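Local coordinates for AT27789p (Drosophila melanogaster, PDB 5UZM), which probably binds RNA, including mRNA, as an hnRNP F/H homologue of which this chain is the second quasi-RNA recognition motif, at residues A[6-18]-A[76-90]. Residues are numbered along the deposited sequence; the frame is centred on the assembly and turned at random. Where two conformers were deposited one is given.
Sequences GTAFVVKLRGLPY and IGHRYIEIFRSSIAE
One face of the Arg14 guanidinium is met by Phe84 CE2, which stands 3.7 Å above its centre, the guanidinium and ring planes being 34° apart. Arg14 first runs extended, CG anti to the backbone N, then bends at chi3 (-51°), which folds the group back over its neighbour. Glu82 OE2 lies beside the Arg14 methylenes, and a water accepts from Arg14 NH1 while donating to Glu82 OE1. A leucine in place of Arg14 would probably leave Phe84 CE2 and CZ without the guanidinium packed against them and Glu82 without its water-linked partner. Arg79 uses its edge instead: NE donates in the guanidinium plane to Gly15 O at 3.1 Å, although it stands well above the plane of that carbonyl.

Beneath these side chains the backbones pair antiparallel: Lys12 and Phe84 exchange two hydrogen bonds, as do Arg14 and Glu82. Lys12 carries its amine past Phe84 to a salt bridge with Glu90, NZ 3.1 Å from OE1 on the syn side but tilted out of the carboxylate plane, and so ties strand 10-14 to helix 88-94. That helix is capped by Ser87 OG, which accepts from Glu90 N, and it is anchored by Ile88 N donating to Thr7 O. On the other face Leu13 CD2 lies 3.9 Å from Ile83 CG1, the two side by side and touching Ile25 and Phe28 of helix 22-28. Central strand 10-14 beside 79-85, the last strand of the sheet, is the arrangement expected of the beta-alpha-beta-beta-alpha-beta RNA recognition motif, here a quasi-RRM.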
ATOM      1  N   GLY A   6       2.348  10.668 -12.998  1.00 56.64           N
ATOM      2  CA  GLY A   6       1.798   9.391 -12.570  1.00 38.68           C
ATOM      3  C   GLY A   6       2.741   8.608 -11.679  1.00 53.38           C
ATOM      4  O   GLY A   6       2.315   7.729 -10.910  1.00 48.43           O
ATOM      5  N   THR A   7       4.032   8.951 -11.768  1.00 56.71           N
ATOM      6  CA  THR A   7       5.081   8.167 -11.125  1.00 59.31           C
ATOM      7  C   THR A   7       5.145   8.363  -9.620  1.00 59.31           C
ATOM      8  O   THR A   7       5.865   7.610  -8.953  1.00 41.21           O
ATOM      9  CB  THR A   7       6.461   8.488 -11.713  1.00 51.85           C
ATOM     10  OG1 THR A   7       6.776   9.870 -11.479  1.00 58.42           O
ATOM     11  CG2 THR A   7       6.499   8.172 -13.211  1.00 55.55           C
ATOM     12  N   ALA A   8       4.435   9.340  -9.062  1.00 45.81           N
ATOM     13  CA  ALA A   8       4.434   9.510  -7.619  1.00 53.73           C
ATOM     14  C   ALA A   8       3.086   9.186  -6.980  1.00 29.68           C
ATOM     15  O   ALA A   8       2.909   9.480  -5.791  1.00 30.63           O
ATOM     16  CB  ALA A   8       4.874  10.927  -7.253  1.00 34.99           C
ATOM     17  N   PHE A   9       2.146   8.577  -7.727  1.00 29.15           N
ATOM     18  CA  PHE A   9       0.828   8.182  -7.208  1.00 26.82           C
ATOM     19  C   PHE A   9       0.927   6.827  -6.526  1.00 23.48           C
ATOM     20  O   PHE A   9       0.132   5.924  -6.802  1.00 22.71           O
ATOM     21  CB  PHE A   9      -0.244   8.065  -8.298  1.00 28.76           C
ATOM     22  CG  PHE A   9      -0.467   9.312  -9.096  1.00 29.92           C
ATOM     23  CD1 PHE A   9       0.117  10.499  -8.718  1.00 25.57           C
ATOM     24  CD2 PHE A   9      -1.269   9.277 -10.230  1.00 34.99           C
ATOM     25  CE1 PHE A   9      -0.050  11.658  -9.483  1.00 33.70           C
ATOM     26  CE2 PHE A   9      -1.467  10.437 -10.999  1.00 23.25           C
ATOM     27  CZ  PHE A   9      -0.836  11.628 -10.600  1.00 24.16           C
ATOM     28  N   VAL A  10       1.926   6.668  -5.679  1.00 23.64           N
ATOM     29  CA  VAL A  10       2.226   5.397  -5.027  1.00 21.71           C
ATOM     30  C   VAL A  10       2.563   5.684  -3.573  1.00 17.65           C
ATOM     31  O   VAL A  10       3.266   6.645  -3.270  1.00 18.70           O
ATOM     32  CB  VAL A  10       3.397   4.659  -5.700  1.00 28.08           C
ATOM     33  CG1 VAL A  10       3.656   3.309  -4.996  1.00 20.11           C
ATOM     34  CG2 VAL A  10       3.115   4.467  -7.187  1.00 22.93           C
ATOM     35  N   VAL A  11       2.065   4.845  -2.652  1.00 14.84           N
ATOM     36  CA  VAL A  11       2.492   4.915  -1.265  1.00 13.35           C
ATOM     37  C   VAL A  11       3.069   3.552  -0.876  1.00 13.99           C
ATOM     38  O   VAL A  11       2.776   2.532  -1.512  1.00 16.09           O
ATOM     39  CB  VAL A  11       1.353   5.298  -0.305  1.00 16.49           C
ATOM     40  CG1 VAL A  11       0.677   6.620  -0.707  1.00 19.18           C
ATOM     41  CG2 VAL A  11       0.328   4.164  -0.210  1.00 15.40           C
ATOM     42  N   LYS A  12       3.907   3.539   0.158  1.00 12.35           N
ATOM     43  CA  LYS A  12       4.434   2.326   0.761  1.00 13.38           C
ATOM     44  C   LYS A  12       3.832   2.166   2.147  1.00 15.18           C
ATOM     45  O   LYS A  12       3.748   3.136   2.899  1.00 14.85           O
ATOM     46  CB  LYS A  12       5.976   2.409   0.863  1.00 16.51           C
ATOM     47  CG  LYS A  12       6.614   1.152   1.444  1.00 18.87           C
ATOM     48  CD  LYS A  12       8.141   1.244   1.307  1.00 25.13           C
ATOM     49  CE  LYS A  12       8.726   2.393   2.111  1.00 45.54           C
ATOM     50  NZ  LYS A  12      10.227   2.496   1.962  1.00 47.32           N
ATOM     51  N   LEU A  13       3.402   0.948   2.488  1.00 11.19           N
ATOM     52  CA  LEU A  13       2.818   0.631   3.790  1.00 12.67           C
ATOM     53  C   LEU A  13       3.785  -0.214   4.602  1.00 12.80           C
ATOM     54  O   LEU A  13       4.513  -1.016   4.040  1.00 14.40           O
ATOM     55  CB  LEU A  13       1.514  -0.165   3.645  1.00 13.43           C
ATOM     56  CG  LEU A  13       0.458   0.387   2.697  1.00 15.89           C
ATOM     57  CD1 LEU A  13      -0.802  -0.500   2.753  1.00 15.58           C
ATOM     58  CD2 LEU A  13       0.099   1.826   2.970  1.00 16.85           C
ATOM     59  N   ARG A  14       3.804  -0.026   5.916  1.00 12.53           N
ATOM     60  CA  ARG A  14       4.586  -0.846   6.826  1.00 12.01           C
ATOM     61  C   ARG A  14       3.751  -1.178   8.059  1.00 13.89           C
ATOM     62  O   ARG A  14       2.864  -0.403   8.470  1.00 13.35           O
ATOM     63  CB  ARG A  14       5.888  -0.107   7.227  1.00 18.67           C
ATOM     64  CG  ARG A  14       6.781  -0.869   8.164  1.00 34.77           C
ATOM     65  CD  ARG A  14       8.050  -0.039   8.389  1.00 39.86           C
ATOM     66  NE  ARG A  14       8.631   0.384   7.113  1.00 28.28           N
ATOM     67  CZ  ARG A  14       9.463   1.408   6.967  1.00 50.17           C
ATOM     68  NH1 ARG A  14       9.817   2.135   8.017  1.00 43.99           N
ATOM     69  NH2 ARG A  14       9.941   1.709   5.767  1.00 55.93           N
ATOM     70  N   GLY A  15       3.956  -2.371   8.602  1.00 14.28           N
ATOM     71  CA  GLY A  15       3.270  -2.781   9.803  1.00 16.04           C
ATOM     72  C   GLY A  15       2.071  -3.676   9.608  1.00 13.99           C
ATOM     73  O   GLY A  15       1.294  -3.850  10.539  1.00 16.01           O
ATOM     74  N   LEU A  16       1.890  -4.222   8.411  1.00 11.72           N
ATOM     75  CA  LEU A  16       0.674  -4.961   8.101  1.00 11.76           C
ATOM     76  C   LEU A  16       0.529  -6.226   8.948  1.00 19.51           C
ATOM     77  O   LEU A  16       1.530  -6.876   9.291  1.00 21.78           O
ATOM     78  CB  LEU A  16       0.681  -5.333   6.627  1.00 13.12           C
ATOM     79  CG  LEU A  16       0.609  -4.150   5.652  1.00 12.22           C
ATOM     80  CD1 LEU A  16       0.875  -4.562   4.192  1.00 14.63           C
ATOM     81  CD2 LEU A  16      -0.786  -3.513   5.772  1.00 18.60           C
ATOM     82  N   PRO A  17      -0.710  -6.619   9.246  1.00 17.08           N
ATOM     83  CA  PRO A  17      -0.976  -7.933   9.861  1.00 20.94           C
ATOM     84  C   PRO A  17      -0.398  -9.096   9.048  1.00 24.63           C
ATOM     85  O   PRO A  17      -0.272  -9.016   7.837  1.00 22.12           O
ATOM     86  CB  PRO A  17      -2.507  -8.001   9.888  1.00 23.16           C
ATOM     87  CG  PRO A  17      -3.012  -6.635   9.617  1.00 20.98           C
ATOM     88  CD  PRO A  17      -1.949  -5.859   8.924  1.00 15.14           C
ATOM     89  N   TYR A  18      -0.094 -10.235   9.712  1.00 31.20           N
ATOM     90  CA  TYR A  18       0.429 -11.377   8.954  0.62 36.94           C
ATOM     91  C   TYR A  18      -0.620 -11.938   8.007  1.00 28.50           C
ATOM     92  O   TYR A  18      -0.301 -12.351   6.886  1.00 43.90           O
ATOM     93  CB  TYR A  18       0.931 -12.500   9.868  0.62 40.06           C
ATOM     94  CG  TYR A  18       1.168 -13.806   9.105  0.62 43.21           C
ATOM     95  CD1 TYR A  18       2.238 -13.937   8.224  0.62 40.86           C
ATOM     96  CD2 TYR A  18       0.311 -14.894   9.250  0.62 45.20           C
ATOM     97  CE1 TYR A  18       2.453 -15.115   7.515  0.62 35.57           C
ATOM     98  CE2 TYR A  18       0.523 -16.079   8.545  0.62 39.09           C
ATOM     99  CZ  TYR A  18       1.598 -16.176   7.682  0.62 38.29           C
ATOM    100  OH  TYR A  18       1.818 -17.337   6.977  0.62 48.71           O
ATOM    101  N   ILE A  76      -5.403  -1.475  10.692  1.00 11.67           N
ATOM    102  CA  ILE A  76      -6.044  -2.669  10.138  1.00  9.80           C
ATOM    103  C   ILE A  76      -6.038  -3.709  11.240  1.00 14.65           C
ATOM    104  O   ILE A  76      -4.957  -4.102  11.729  1.00 11.59           O
ATOM    105  CB  ILE A  76      -5.342  -3.205   8.883  1.00 12.22           C
ATOM    106  CG1 ILE A  76      -5.353  -2.188   7.753  1.00 11.39           C
ATOM    107  CG2 ILE A  76      -5.948  -4.555   8.467  1.00 14.09           C
ATOM    108  CD1 ILE A  76      -4.593  -2.707   6.509  1.00 15.20           C
ATOM    109  N   GLY A  77      -7.225  -4.095  11.681  1.00 15.56           N
ATOM    110  CA  GLY A  77      -7.297  -4.957  12.861  1.00 15.04           C
ATOM    111  C   GLY A  77      -6.688  -4.217  14.046  1.00 12.29           C
ATOM    112  O   GLY A  77      -7.021  -3.063  14.323  1.00 15.99           O
ATOM    113  N   HIS A  78      -5.705  -4.854  14.679  1.00 13.74           N
ATOM    114  CA  HIS A  78      -5.059  -4.244  15.832  1.00 10.58           C
ATOM    115  C   HIS A  78      -3.732  -3.595  15.470  1.00 14.45           C
ATOM    116  O   HIS A  78      -3.048  -3.096  16.389  1.00 15.48           O
ATOM    117  CB  HIS A  78      -4.825  -5.291  16.946  1.00 14.05           C
ATOM    118  CG  HIS A  78      -3.975  -6.437  16.514  1.00 14.42           C
ATOM    119  ND1 HIS A  78      -4.502  -7.647  16.121  1.00 24.04           N
ATOM    120  CD2 HIS A  78      -2.628  -6.567  16.438  1.00 14.44           C
ATOM    121  CE1 HIS A  78      -3.519  -8.464  15.783  1.00 26.14           C
ATOM    122  NE2 HIS A  78      -2.372  -7.829  15.954  1.00 17.72           N
ATOM    123  N   ARG A  79      -3.361  -3.564  14.177  1.00 10.96           N
ATOM    124  CA  ARG A  79      -2.049  -3.096  13.717  1.00 10.01           C
ATOM    125  C   ARG A  79      -2.139  -1.664  13.217  1.00 15.74           C
ATOM    126  O   ARG A  79      -2.979  -1.347  12.382  1.00 13.32           O
ATOM    127  CB  ARG A  79      -1.483  -3.941  12.563  1.00 10.75           C
ATOM    128  CG  ARG A  79      -1.249  -5.411  12.950  1.00 13.95           C
ATOM    129  CD  ARG A  79      -0.032  -5.602  13.920  1.00 11.89           C
ATOM    130  NE  ARG A  79       1.217  -5.235  13.260  1.00 15.25           N
ATOM    131  CZ  ARG A  79       2.422  -5.358  13.807  1.00 16.06           C
ATOM    132  NH1 ARG A  79       3.530  -5.002  13.123  1.00 16.42           N
ATOM    133  NH2 ARG A  79       2.518  -5.826  15.040  1.00 15.83           N
ATOM    134  N   TYR A  80      -1.241  -0.831  13.700  1.00  9.85           N
ATOM    135  CA  TYR A  80      -1.090   0.520  13.192  1.00 13.15           C
ATOM    136  C   TYR A  80      -0.292   0.511  11.897  1.00 15.21           C
ATOM    137  O   TYR A  80       0.800  -0.087  11.824  1.00 15.15           O
ATOM    138  CB  TYR A  80      -0.368   1.369  14.240  1.00 16.22           C
ATOM    139  CG  TYR A  80      -1.144   1.646  15.495  1.00 17.27           C
ATOM    140  CD1 TYR A  80      -1.073   0.790  16.575  1.00 23.19           C
ATOM    141  CD2 TYR A  80      -1.954   2.771  15.590  1.00 21.60           C
ATOM    142  CE1 TYR A  80      -1.795   1.045  17.751  1.00 23.45           C
ATOM    143  CE2 TYR A  80      -2.669   3.044  16.764  1.00 29.41           C
ATOM    144  CZ  TYR A  80      -2.581   2.167  17.834  1.00 34.93           C
ATOM    145  OH  TYR A  80      -3.281   2.387  19.002  1.00 50.08           O
ATOM    146  N   ILE A  81      -0.827   1.169  10.871  1.00 11.57           N
ATOM    147  CA  ILE A  81      -0.222   1.109   9.543  1.00 10.37           C
ATOM    148  C   ILE A  81       0.516   2.421   9.280  1.00 14.51           C
ATOM    149  O   ILE A  81      -0.089   3.503   9.273  1.00 15.56           O
ATOM    150  CB  ILE A  81      -1.286   0.836   8.457  1.00  9.52           C
ATOM    151  CG1 ILE A  81      -2.140  -0.417   8.784  1.00 12.20           C
ATOM    152  CG2 ILE A  81      -0.630   0.685   7.100  1.00 12.23           C
ATOM    153  CD1 ILE A  81      -1.341  -1.694   9.099  1.00 13.39           C
ATOM    154  N   GLU A  82       1.824   2.328   9.106  1.00 12.33           N
ATOM    155  CA  GLU A  82       2.640   3.470   8.696  1.00 10.47           C
ATOM    156  C   GLU A  82       2.569   3.621   7.196  1.00 12.80           C
ATOM    157  O   GLU A  82       2.676   2.634   6.464  1.00 14.16           O
ATOM    158  CB  GLU A  82       4.093   3.278   9.141  1.00 19.07           C
ATOM    159  CG  GLU A  82       4.229   2.931  10.623  1.00 23.66           C
ATOM    160  CD  GLU A  82       5.632   2.447  10.943  1.00 53.54           C
ATOM    161  OE1 GLU A  82       6.530   3.316  11.014  1.00 48.48           O
ATOM    162  OE2 GLU A  82       5.845   1.208  11.063  1.00 42.55           O
ATOM    163  N   ILE A  83       2.464   4.860   6.704  1.00 13.80           N
ATOM    164  CA  ILE A  83       2.283   5.129   5.284  1.00 11.04           C
ATOM    165  C   ILE A  83       3.309   6.168   4.844  1.00 16.64           C
ATOM    166  O   ILE A  83       3.466   7.199   5.507  1.00 19.54           O
ATOM    167  CB  ILE A  83       0.860   5.633   4.979  1.00 13.42           C
ATOM    168  CG1 ILE A  83      -0.184   4.681   5.605  1.00 13.33           C
ATOM    169  CG2 ILE A  83       0.620   5.789   3.492  1.00 18.06           C
ATOM    170  CD1 ILE A  83      -1.597   5.212   5.455  1.00 15.34           C
ATOM    171  N   PHE A  84       4.029   5.881   3.763  1.00 16.61           N
ATOM    172  CA  PHE A  84       5.059   6.791   3.256  1.00 17.21           C
ATOM    173  C   PHE A  84       4.853   7.106   1.785  1.00 17.80           C
ATOM    174  O   PHE A  84       4.446   6.243   1.007  1.00 17.16           O
ATOM    175  CB  PHE A  84       6.475   6.173   3.381  1.00 20.74           C
ATOM    176  CG  PHE A  84       6.778   5.624   4.720  1.00 19.70           C
ATOM    177  CD1 PHE A  84       7.343   6.430   5.702  1.00 26.12           C
ATOM    178  CD2 PHE A  84       6.472   4.296   5.042  1.00 19.69           C
ATOM    179  CE1 PHE A  84       7.611   5.921   6.971  1.00 29.18           C
ATOM    180  CE2 PHE A  84       6.749   3.791   6.305  1.00 29.88           C
ATOM    181  CZ  PHE A  84       7.322   4.600   7.269  1.00 22.58           C
ATOM    182  N   ARG A  85       5.240   8.329   1.384  1.00 18.59           N
ATOM    183  CA  ARG A  85       5.256   8.677  -0.030  0.53 21.85           C
ATOM    184  C   ARG A  85       6.292   7.832  -0.761  1.00 17.36           C
ATOM    185  O   ARG A  85       7.359   7.532  -0.223  1.00 20.99           O
ATOM    186  CB  ARG A  85       5.577  10.164  -0.216  0.53 26.17           C
ATOM    187  CG  ARG A  85       5.019  11.082   0.871  0.53 33.33           C
ATOM    188  CD  ARG A  85       5.271  12.545   0.494  0.53 36.00           C
ATOM    189  NE  ARG A  85       4.581  12.844  -0.751  0.53 28.09           N
ATOM    190  CZ  ARG A  85       3.406  13.458  -0.822  0.53 33.23           C
ATOM    191  NH1 ARG A  85       2.804  13.875   0.282  0.53 42.82           N
ATOM    192  NH2 ARG A  85       2.836  13.663  -2.002  0.53 43.16           N
ATOM    193  N   SER A  86       5.963   7.444  -1.987  1.00 19.46           N
ATOM    194  CA  SER A  86       6.793   6.535  -2.742  1.00 19.58           C
ATOM    195  C   SER A  86       6.777   6.904  -4.217  1.00 23.08           C
ATOM    196  O   SER A  86       6.528   8.067  -4.571  1.00 27.26           O
ATOM    197  CB  SER A  86       6.315   5.090  -2.525  1.00 18.17           C
ATOM    198  OG  SER A  86       7.259   4.186  -3.042  1.00 26.14           O
ATOM    199  N   SER A  87       7.024   5.918  -5.067  1.00 21.29           N
ATOM    200  CA  SER A  87       7.179   6.122  -6.505  1.00 21.46           C
ATOM    201  C   SER A  87       7.028   4.791  -7.217  1.00 24.94           C
ATOM    202  O   SER A  87       7.227   3.728  -6.632  1.00 27.50           O
ATOM    203  CB  SER A  87       8.548   6.721  -6.840  1.00 29.79           C
ATOM    204  OG  SER A  87       9.558   5.779  -6.507  1.00 25.97           O
ATOM    205  N   ILE A  88       6.704   4.864  -8.512  1.00 22.47           N
ATOM    206  CA  ILE A  88       6.577   3.662  -9.318  1.00 20.13           C
ATOM    207  C   ILE A  88       7.897   2.902  -9.348  1.00 23.11           C
ATOM    208  O   ILE A  88       7.920   1.675  -9.229  1.00 29.79           O
ATOM    209  CB  ILE A  88       6.115   4.022 -10.744  1.00 34.72           C
ATOM    210  CG1 ILE A  88       4.780   4.766 -10.709  1.00 45.68           C
ATOM    211  CG2 ILE A  88       6.010   2.776 -11.603  1.00 40.13           C
ATOM    212  CD1 ILE A  88       3.595   3.883 -10.605  1.00 40.77           C
ATOM    213  N   ALA A  89       9.019   3.622  -9.507  1.00 24.66           N
ATOM    214  CA  ALA A  89      10.318   2.947  -9.569  1.00 32.88           C
ATOM    215  C   ALA A  89      10.617   2.194  -8.275  1.00 24.22           C
ATOM    216  O   ALA A  89      11.148   1.083  -8.307  1.00 30.50           O
ATOM    217  CB  ALA A  89      11.433   3.951  -9.873  1.00 32.04           C
ATOM    218  N   GLU A  90      10.277   2.778  -7.121  1.00 23.67           N
ATOM    219  CA  GLU A  90      10.501   2.058  -5.870  1.00 19.80           C
ATOM    220  C   GLU A  90       9.599   0.834  -5.786  1.00 26.44           C
ATOM    221  O   GLU A  90      10.031  -0.240  -5.346  1.00 21.25           O
ATOM    222  CB  GLU A  90      10.288   2.990  -4.676  1.00 20.43           C
ATOM    223  CG  GLU A  90      10.657   2.307  -3.345  1.00 24.64           C
ATOM    224  CD  GLU A  90      10.372   3.157  -2.089  1.00 30.96           C
ATOM    225  OE1 GLU A  90      11.012   2.908  -1.038  1.00 35.33           O
ATOM    226  OE2 GLU A  90       9.511   4.054  -2.126  1.00 34.44           O
TER
HETATM  227  O   HOH W   1       8.941   2.781  10.256  1.00 36.46           O
HETATM  228  O   HOH W   2       2.152  -2.166  12.895  1.00 24.55           O